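Local atomic coordinates of ornithine carbamoyltransferase, mitochondrial (Coccidioides immitis, PDB entry 3SDS), a protein that catalyses the transfer of the carbamoyl group from carbamoyl phosphate to L-ornithine, giving L-citrulline and phosphate in the biosynthesis of arginine. Residues V41-A44 with S45-K49; G130-S133 with D134-L138; P226-I229 with V230-Q234; V315-E318 with V319-E323. One frame throughout, in Å; residues are numbered along the deposited sequence.

Interaction 1. Residues V41-A44 with S45-K49; sequences VRNA and SSYKK
Tyr47 sets CG anti to its own carbonyl carbon, beside the backbone N (chi1 -60°), and this torsion brings its ring back beside Asn43 CB, one helical turn earlier. The ring leans over the preceding turn, where its CE2 lies 3.9 Å from Asn43 CB. One face of the ring also receives the backbone oxygen of Asn43, 3.1 Å above the plane and displaced toward the rim. That same oxygen accepts the amide of Tyr47, at 2.8 Å from Asn43 O to Tyr47 N with an N-H...O angle of 171°, so the ring packs on a carbonyl whose direction the helix already fixes. Ser45 N to Val41 O, Ser46 N to Arg42 O and Lys48 N to Ala44 O repeat the bond at each neighbouring position. The polar ends of the pair find partners farther off: Asn43 ND2 bonds to Ala353 O and Tyr47 OH to Glu343. Lys48 reaches away to a salt bridge with Glu168. The i to i+4 spacing and unbroken backbone bonding are those of a regular alpha-helix, here helix 34-51 of the carbamoyl-phosphate domain, packed against helices 156-169 and 327-347.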
# COMPACT_ATOMS: atom_id res chain seq x y z
N VAL A 41 2.65 -22.92 18.02
CA VAL A 41 1.28 -23.34 17.83
C VAL A 41 0.41 -22.99 19.05
O VAL A 41 -0.67 -22.41 18.89
CB VAL A 41 1.19 -24.85 17.38
CG1 VAL A 41 -0.25 -25.33 17.34
CG2 VAL A 41 1.81 -25.02 16.00
N ARG A 42 0.87 -23.30 20.26
CA ARG A 42 0.09 -22.89 21.44
C ARG A 42 -0.14 -21.37 21.49
O ARG A 42 -1.26 -20.92 21.74
CB ARG A 42 0.69 -23.40 22.75
CG ARG A 42 0.47 -24.90 22.96
CD ARG A 42 1.10 -25.43 24.24
NE ARG A 42 2.56 -25.34 24.21
CZ ARG A 42 3.38 -26.38 24.17
NH1 ARG A 42 2.90 -27.62 24.15
NH2 ARG A 42 4.69 -26.18 24.14
N ASN A 43 0.91 -20.59 21.21
CA ASN A 43 0.78 -19.13 21.20
C ASN A 43 -0.30 -18.62 20.22
O ASN A 43 -1.12 -17.75 20.59
CB ASN A 43 2.15 -18.43 20.97
CG ASN A 43 3.16 -18.67 22.12
OD1 ASN A 43 2.84 -19.30 23.15
ND2 ASN A 43 4.38 -18.19 21.93
N ALA A 44 -0.31 -19.16 18.99
CA ALA A 44 -1.32 -18.79 18.00
C ALA A 44 -2.72 -19.15 18.50
O ALA A 44 -3.65 -18.32 18.43
CB ALA A 44 -1.03 -19.45 16.64
N SER A 45 -2.88 -20.35 19.04
CA SER A 45 -4.15 -20.75 19.62
C SER A 45 -4.65 -19.77 20.71
O SER A 45 -5.84 -19.37 20.73
CB SER A 45 -4.03 -22.14 20.20
OG SER A 45 -5.28 -22.50 20.73
N SER A 46 -3.73 -19.40 21.62
CA SER A 46 -4.00 -18.49 22.71
C SER A 46 -4.40 -17.09 22.22
O SER A 46 -5.44 -16.55 22.64
CB SER A 46 -2.76 -18.40 23.59
OG SER A 46 -3.02 -17.65 24.77
N TYR A 47 -3.57 -16.51 21.34
CA TYR A 47 -3.82 -15.16 20.82
C TYR A 47 -5.17 -15.08 20.09
O TYR A 47 -5.89 -14.06 20.19
CB TYR A 47 -2.67 -14.68 19.92
CG TYR A 47 -1.29 -14.60 20.59
CD1 TYR A 47 -1.16 -14.29 21.96
CD2 TYR A 47 -0.12 -14.81 19.85
CE1 TYR A 47 0.11 -14.22 22.58
CE2 TYR A 47 1.15 -14.74 20.46
CZ TYR A 47 1.25 -14.44 21.81
OH TYR A 47 2.50 -14.37 22.41
N LYS A 48 -5.49 -16.16 19.37
CA LYS A 48 -6.76 -16.32 18.62
C LYS A 48 -7.99 -16.26 19.54
O LYS A 48 -8.97 -15.56 19.25
CB LYS A 48 -6.73 -17.65 17.84
CG LYS A 48 -8.08 -18.12 17.28
CD LYS A 48 -7.94 -19.23 16.25
CE LYS A 48 -9.31 -19.59 15.68
NZ LYS A 48 -9.27 -20.90 14.91
N LYS A 49 -7.92 -16.98 20.65
CA LYS A 49 -9.04 -17.01 21.60
C LYS A 49 -9.27 -15.64 22.26
O LYS A 49 -10.42 -15.21 22.41
CB LYS A 49 -8.81 -18.13 22.63
CG LYS A 49 -10.07 -18.80 23.06
CD LYS A 49 -10.04 -19.26 24.51
CE LYS A 49 -11.48 -19.22 25.07
NZ LYS A 49 -11.71 -20.05 26.29

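Interaction 2. Residues G130-S133 with D134-L138; sequences GPHS and DIANL
His132 and Ile135 meet through a methyl group laid over an imidazole. The histidine puts CG anti to its backbone N (chi1 -174°), which swings the ring along the helix toward the following turn. In Ile135 it is CG1 that takes the anti position, and the shorter branch, CG2, is thereby left between the backbone N and the carbonyl carbon, facing the ring. The result is a CH-pi contact: CG2 of Ile135 stands 3.8 Å from the centroid of the His132 ring and 25° off its normal, shifted toward the ND1 side, with His132 ND1 to Ile135 CG2 at 3.5 Å.

Pro131 and Asp134 run side by side in the same direction, with CD of the proline ring 3.5 Å from Asp134 OD1. Asp134 CB also sits close to the carbonyl oxygen of Pro131, which accepts a weak bond from Asp134 N. Farther on, the side-chain amide of Asn137 lies beside Ser133 O. Although ND2 is near that oxygen, the angle is poor for a hydrogen bond; Asn137 N makes a weak bond to the same oxygen. The straighter backbone bond is Ala136 N to His132 O, 3.3 Å at 174°.

These residues begin helix 132-141, which links strands 124-128 and 146-148 in a beta-alpha-beta unit. Ile135 and Leu138 rest on Ala127 of strand 124-128, Asp134 and Asn137 touch Leu111 of helix 111-119, and the His132 ring meets Phe154 edge to face.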
# COMPACT_ATOMS: atom_id res chain seq x y z
N GLY A 130 11.54 -17.40 -6.26
CA GLY A 130 11.48 -18.67 -7.00
C GLY A 130 12.35 -19.76 -6.37
O GLY A 130 11.91 -20.43 -5.42
N PRO A 131 13.58 -19.96 -6.91
CA PRO A 131 14.50 -20.97 -6.32
C PRO A 131 14.87 -20.71 -4.85
O PRO A 131 14.90 -19.55 -4.42
CB PRO A 131 15.75 -20.91 -7.25
CG PRO A 131 15.21 -20.38 -8.59
CD PRO A 131 14.08 -19.42 -8.20
N HIS A 132 15.13 -21.78 -4.09
CA HIS A 132 15.62 -21.65 -2.70
C HIS A 132 17.03 -21.03 -2.58
O HIS A 132 17.31 -20.28 -1.62
CB HIS A 132 15.56 -22.97 -1.92
CG HIS A 132 15.92 -22.80 -0.48
ND1 HIS A 132 14.98 -22.45 0.49
CD2 HIS A 132 17.11 -22.85 0.16
CE1 HIS A 132 15.59 -22.33 1.66
NE2 HIS A 132 16.88 -22.56 1.49
N SER A 133 17.91 -21.34 -3.53
CA SER A 133 19.22 -20.68 -3.57
C SER A 133 19.07 -19.15 -3.48
O SER A 133 19.91 -18.49 -2.87
CB SER A 133 20.03 -21.10 -4.82
OG SER A 133 19.27 -21.04 -6.03
N ASP A 134 17.99 -18.61 -4.06
CA ASP A 134 17.69 -17.17 -4.01
C ASP A 134 17.47 -16.64 -2.58
O ASP A 134 18.15 -15.69 -2.16
CB ASP A 134 16.50 -16.81 -4.90
CG ASP A 134 16.91 -16.37 -6.29
OD1 ASP A 134 16.38 -16.93 -7.27
OD2 ASP A 134 17.75 -15.46 -6.42
N ILE A 135 16.55 -17.26 -1.83
CA ILE A 135 16.19 -16.79 -0.47
C ILE A 135 17.36 -16.87 0.54
O ILE A 135 17.53 -15.96 1.36
CB ILE A 135 14.88 -17.48 0.08
CG1 ILE A 135 14.45 -16.90 1.43
CG2 ILE A 135 15.05 -18.97 0.25
CD1 ILE A 135 13.62 -15.68 1.33
N ALA A 136 18.16 -17.93 0.47
CA ALA A 136 19.31 -18.08 1.36
C ALA A 136 20.33 -16.95 1.16
O ALA A 136 20.80 -16.36 2.13
CB ALA A 136 19.96 -19.46 1.22
N ASN A 137 20.63 -16.64 -0.09
CA ASN A 137 21.57 -15.56 -0.40
C ASN A 137 21.12 -14.18 0.12
O ASN A 137 21.93 -13.38 0.59
CB ASN A 137 21.87 -15.53 -1.92
CG ASN A 137 22.61 -16.79 -2.41
OD1 ASN A 137 23.41 -17.39 -1.68
ND2 ASN A 137 22.35 -17.19 -3.66
N LEU A 138 19.82 -13.93 0.05
CA LEU A 138 19.22 -12.74 0.59
C LEU A 138 19.39 -12.70 2.10
O LEU A 138 19.93 -11.73 2.65
CB LEU A 138 17.74 -12.71 0.23
CG LEU A 138 16.81 -11.73 0.94
CD1 LEU A 138 17.19 -10.27 0.68
CD2 LEU A 138 15.42 -11.98 0.45

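Interaction 3. Residues P226-I229 with V230-Q234; sequences PSHI and VELIQ
Ile229 and Ile233 touch through branch ends, Ile229 CG2 lying 4.1 Å from Ile233 CD1. Ile233 has CG1 anti to the carbonyl carbon (chi1 -68°) and carries CD1 back to its partner. The same CD1 lies 3.6 Å from Ile229 O, so the side chain packs against backbone as well as against the other isoleucine.

His228 is flanked by two residues of the next turn. Its ND1 lies 3.6 Å from Glu231 OE1, a polar contact in which the ring and carboxylate planes stand 60° apart. On the same ring, His228 NE2 lies 3.9 Å from Leu232 CD1. The histidine directs CG anti to its backbone N (chi1 176°), which turns the ring toward both of them.

Beneath these contacts lies the backbone that positions them. Pro226, at the N-cap, offers its carbonyl oxygen to two amides, Ile229 N at 2.8 Å and Val230 N at 3.2 Å from Pro226 O, and thereby starts the helix. Glu231 N bonds to Ser227 O and Ile233 N to Ile229 O, the latter fixing the spacing of the isoleucine pair; Leu232 N makes weak bonds to both His228 O and Ile229 O.

Helix 227-237 joins strands 214-218 and 246-249 in a beta-alpha-beta unit. It lies against helix 199-210: Pro226 and Ile229 pack on Phe202, and Ile233 on Ala205 and Thr209, while Leu232 touches Phe154 in a loop.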
# COMPACT_ATOMS: atom_id res chain seq x y z
N PRO A 226 11.49 -35.51 -3.43
CA PRO A 226 12.94 -35.46 -3.69
C PRO A 226 13.75 -36.01 -2.52
O PRO A 226 13.44 -35.74 -1.36
CB PRO A 226 13.21 -33.96 -3.85
CG PRO A 226 11.92 -33.38 -4.28
CD PRO A 226 10.85 -34.20 -3.63
N SER A 227 14.80 -36.77 -2.82
CA SER A 227 15.55 -37.46 -1.76
C SER A 227 16.30 -36.53 -0.79
O SER A 227 16.59 -36.93 0.34
CB SER A 227 16.46 -38.53 -2.35
OG SER A 227 17.32 -37.99 -3.31
N HIS A 228 16.60 -35.31 -1.22
CA HIS A 228 17.07 -34.31 -0.26
C HIS A 228 16.02 -34.05 0.83
O HIS A 228 16.37 -33.81 1.99
CB HIS A 228 17.49 -33.00 -0.94
CG HIS A 228 17.88 -31.93 0.03
ND1 HIS A 228 19.02 -32.01 0.81
CD2 HIS A 228 17.27 -30.77 0.39
CE1 HIS A 228 19.10 -30.95 1.60
NE2 HIS A 228 18.05 -30.18 1.36
N ILE A 229 14.73 -34.10 0.47
CA ILE A 229 13.67 -33.88 1.45
C ILE A 229 13.56 -35.07 2.40
O ILE A 229 13.48 -34.89 3.62
CB ILE A 229 12.29 -33.54 0.80
CG1 ILE A 229 12.41 -32.35 -0.17
CG2 ILE A 229 11.22 -33.25 1.86
CD1 ILE A 229 12.99 -31.06 0.45
N VAL A 230 13.58 -36.27 1.84
CA VAL A 230 13.58 -37.49 2.65
C VAL A 230 14.71 -37.47 3.68
O VAL A 230 14.54 -37.93 4.80
CB VAL A 230 13.63 -38.78 1.79
CG1 VAL A 230 13.62 -40.02 2.67
CG2 VAL A 230 12.44 -38.84 0.85
N GLU A 231 15.85 -36.90 3.30
CA GLU A 231 17.00 -36.72 4.19
C GLU A 231 16.74 -35.78 5.39
O GLU A 231 17.23 -36.04 6.48
CB GLU A 231 18.20 -36.22 3.39
CG GLU A 231 19.52 -36.40 4.12
CD GLU A 231 20.60 -35.39 3.72
OE1 GLU A 231 20.26 -34.22 3.37
OE2 GLU A 231 21.79 -35.77 3.79
N LEU A 232 15.99 -34.70 5.17
CA LEU A 232 15.64 -33.76 6.24
C LEU A 232 14.59 -34.35 7.19
O LEU A 232 14.59 -34.06 8.40
CB LEU A 232 15.15 -32.43 5.68
CG LEU A 232 16.15 -31.51 4.98
CD1 LEU A 232 15.44 -30.41 4.24
CD2 LEU A 232 17.14 -30.91 5.96
N ILE A 233 13.69 -35.17 6.66
CA ILE A 233 12.69 -35.83 7.47
C ILE A 233 13.37 -36.81 8.42
O ILE A 233 13.09 -36.84 9.62
CB ILE A 233 11.67 -36.58 6.61
CG1 ILE A 233 10.82 -35.58 5.83
CG2 ILE A 233 10.79 -37.48 7.50
CD1 ILE A 233 10.22 -36.12 4.56
N GLN A 234 14.28 -37.58 7.86
CA GLN A 234 15.03 -38.56 8.62
C GLN A 234 15.85 -37.86 9.71
O GLN A 234 15.82 -38.30 10.86
CB GLN A 234 15.87 -39.43 7.68
CG GLN A 234 16.28 -40.78 8.25
CD GLN A 234 15.19 -41.84 8.20
OE1 GLN A 234 14.26 -41.77 7.39
NE2 GLN A 234 15.30 -42.84 9.08

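Interaction 4. Residues V315-E318 with V319-E323; sequences VSDE and VFYSE
Val319 meets Val315 and Ser316 through separate branches, as following it outward from CB makes clear. CB lies 3.7 Å from Ser316 OG and equally far from the Ser316 carbonyl oxygen. One branch, CG1, sits anti to the backbone N (chi1 171°) and lies 3.8 Å from Val315 CG2, an apolar contact between crossing side chains. The other, CG2, turns to Ser316 OG, 3.4 Å off, with Glu318 OE1 more distant.

The serine hydroxyl comes so near because it caps the helix: Val319 N donates to Ser316 OG at 3.2 Å with an N-H...O angle of 159°. The Ser316 chi1 of 84° places OG over the first turn, and the Ser316 carbonyl meanwhile accepts Phe320 N at 2.9 Å.

Val315 uses its remaining methyl, CG1, against Phe320 CD1, the two side chains crossing at about a right angle. Asp317 and Tyr321 lie alongside each other, and Tyr321 N bonds to Asp317 O. Downstream, Val319 O accepts both N and OG of Ser322 from one face of its plane.

Outside the segments, Arg310 forms a salt bridge with Asp317 and a cation-pi contact with Phe320, while Tyr321 OH bonds to Asp113 of a second subunit. Phe320 also packs on Leu308, a probable carbamoyl-phosphate-binding residue, so this packing borders the likely active site. The chemistry is thus divided: a serine N-cap satisfies an amide of the first turn, valines and Phe320 pack on Phe304 of strand 303-306, and polar groups tie the short helix to Arg310 and across the trimer interface.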
# COMPACT_ATOMS: atom_id res chain seq x y z
N VAL A 315 -10.32 -32.37 -5.88
CA VAL A 315 -11.29 -32.80 -4.89
C VAL A 315 -12.71 -32.51 -5.35
O VAL A 315 -12.94 -31.55 -6.08
CB VAL A 315 -10.99 -32.16 -3.51
CG1 VAL A 315 -11.13 -30.63 -3.54
CG2 VAL A 315 -11.86 -32.79 -2.43
N SER A 316 -13.65 -33.35 -4.92
CA SER A 316 -15.07 -33.22 -5.30
C SER A 316 -15.80 -32.15 -4.48
O SER A 316 -15.44 -31.89 -3.33
CB SER A 316 -15.80 -34.57 -5.19
OG SER A 316 -16.25 -34.83 -3.88
N ASP A 317 -16.81 -31.55 -5.10
CA ASP A 317 -17.65 -30.53 -4.44
C ASP A 317 -18.31 -31.07 -3.18
O ASP A 317 -18.36 -30.39 -2.15
CB ASP A 317 -18.73 -30.02 -5.40
CG ASP A 317 -18.36 -28.69 -6.04
OD1 ASP A 317 -17.19 -28.25 -5.92
OD2 ASP A 317 -19.24 -28.07 -6.65
N GLU A 318 -18.80 -32.31 -3.28
CA GLU A 318 -19.42 -33.01 -2.16
C GLU A 318 -18.49 -33.05 -0.94
O GLU A 318 -18.93 -32.76 0.17
CB GLU A 318 -19.82 -34.41 -2.60
CG GLU A 318 -20.39 -35.27 -1.50
CD GLU A 318 -19.95 -36.72 -1.62
OE1 GLU A 318 -18.74 -36.95 -1.95
OE2 GLU A 318 -20.79 -37.62 -1.40
N VAL A 319 -17.21 -33.38 -1.17
CA VAL A 319 -16.22 -33.44 -0.08
C VAL A 319 -15.87 -32.05 0.44
O VAL A 319 -15.91 -31.82 1.65
CB VAL A 319 -14.92 -34.18 -0.49
CG1 VAL A 319 -13.84 -34.03 0.59
CG2 VAL A 319 -15.19 -35.65 -0.74
N PHE A 320 -15.57 -31.14 -0.48
CA PHE A 320 -15.08 -29.79 -0.15
C PHE A 320 -16.01 -29.06 0.79
O PHE A 320 -15.55 -28.38 1.71
CB PHE A 320 -14.87 -28.97 -1.44
CG PHE A 320 -14.05 -27.71 -1.26
CD1 PHE A 320 -12.67 -27.77 -0.99
CD2 PHE A 320 -14.64 -26.45 -1.41
CE1 PHE A 320 -11.90 -26.60 -0.85
CE2 PHE A 320 -13.88 -25.27 -1.27
CZ PHE A 320 -12.51 -25.34 -0.98
N TYR A 321 -17.32 -29.21 0.57
CA TYR A 321 -18.33 -28.46 1.31
C TYR A 321 -19.03 -29.24 2.41
O TYR A 321 -19.92 -28.70 3.06
CB TYR A 321 -19.37 -27.84 0.36
CG TYR A 321 -18.81 -26.76 -0.54
CD1 TYR A 321 -18.29 -25.59 -0.01
CD2 TYR A 321 -18.82 -26.91 -1.93
CE1 TYR A 321 -17.79 -24.60 -0.83
CE2 TYR A 321 -18.31 -25.92 -2.77
CZ TYR A 321 -17.80 -24.77 -2.20
OH TYR A 321 -17.30 -23.77 -3.00
N SER A 322 -18.63 -30.49 2.64
CA SER A 322 -19.20 -31.26 3.75
C SER A 322 -18.74 -30.74 5.13
O SER A 322 -17.85 -29.88 5.23
CB SER A 322 -18.88 -32.76 3.61
OG SER A 322 -17.49 -33.03 3.61
N GLU A 323 -19.37 -31.27 6.17
CA GLU A 323 -18.97 -30.99 7.55
C GLU A 323 -17.60 -31.62 7.87
O GLU A 323 -17.02 -31.35 8.94
CB GLU A 323 -20.06 -31.44 8.53

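How the interactions relate
The four contacts follow one another along the chain, each local to a helix or its start, and none touches another. Interactions 1 and 2 belong to the carbamoyl-phosphate domain, interactions 3 and 4 to the ornithine-binding domain. Interactions 2 and 3 lie in beta-alpha-beta units of the two separate parallel sheets, yet are the closest pair, their nearest atoms about 7 Å apart; His132 and Leu232 both touch Phe154. They approach from the two domains near Asn199, by similarity an L-ornithine-binding residue, and so probably flank the interdomain cleft. Interactions 2 and 4 are farthest apart, centres 37 Å from each other. Interaction 4 alone reaches another subunit of the trimer.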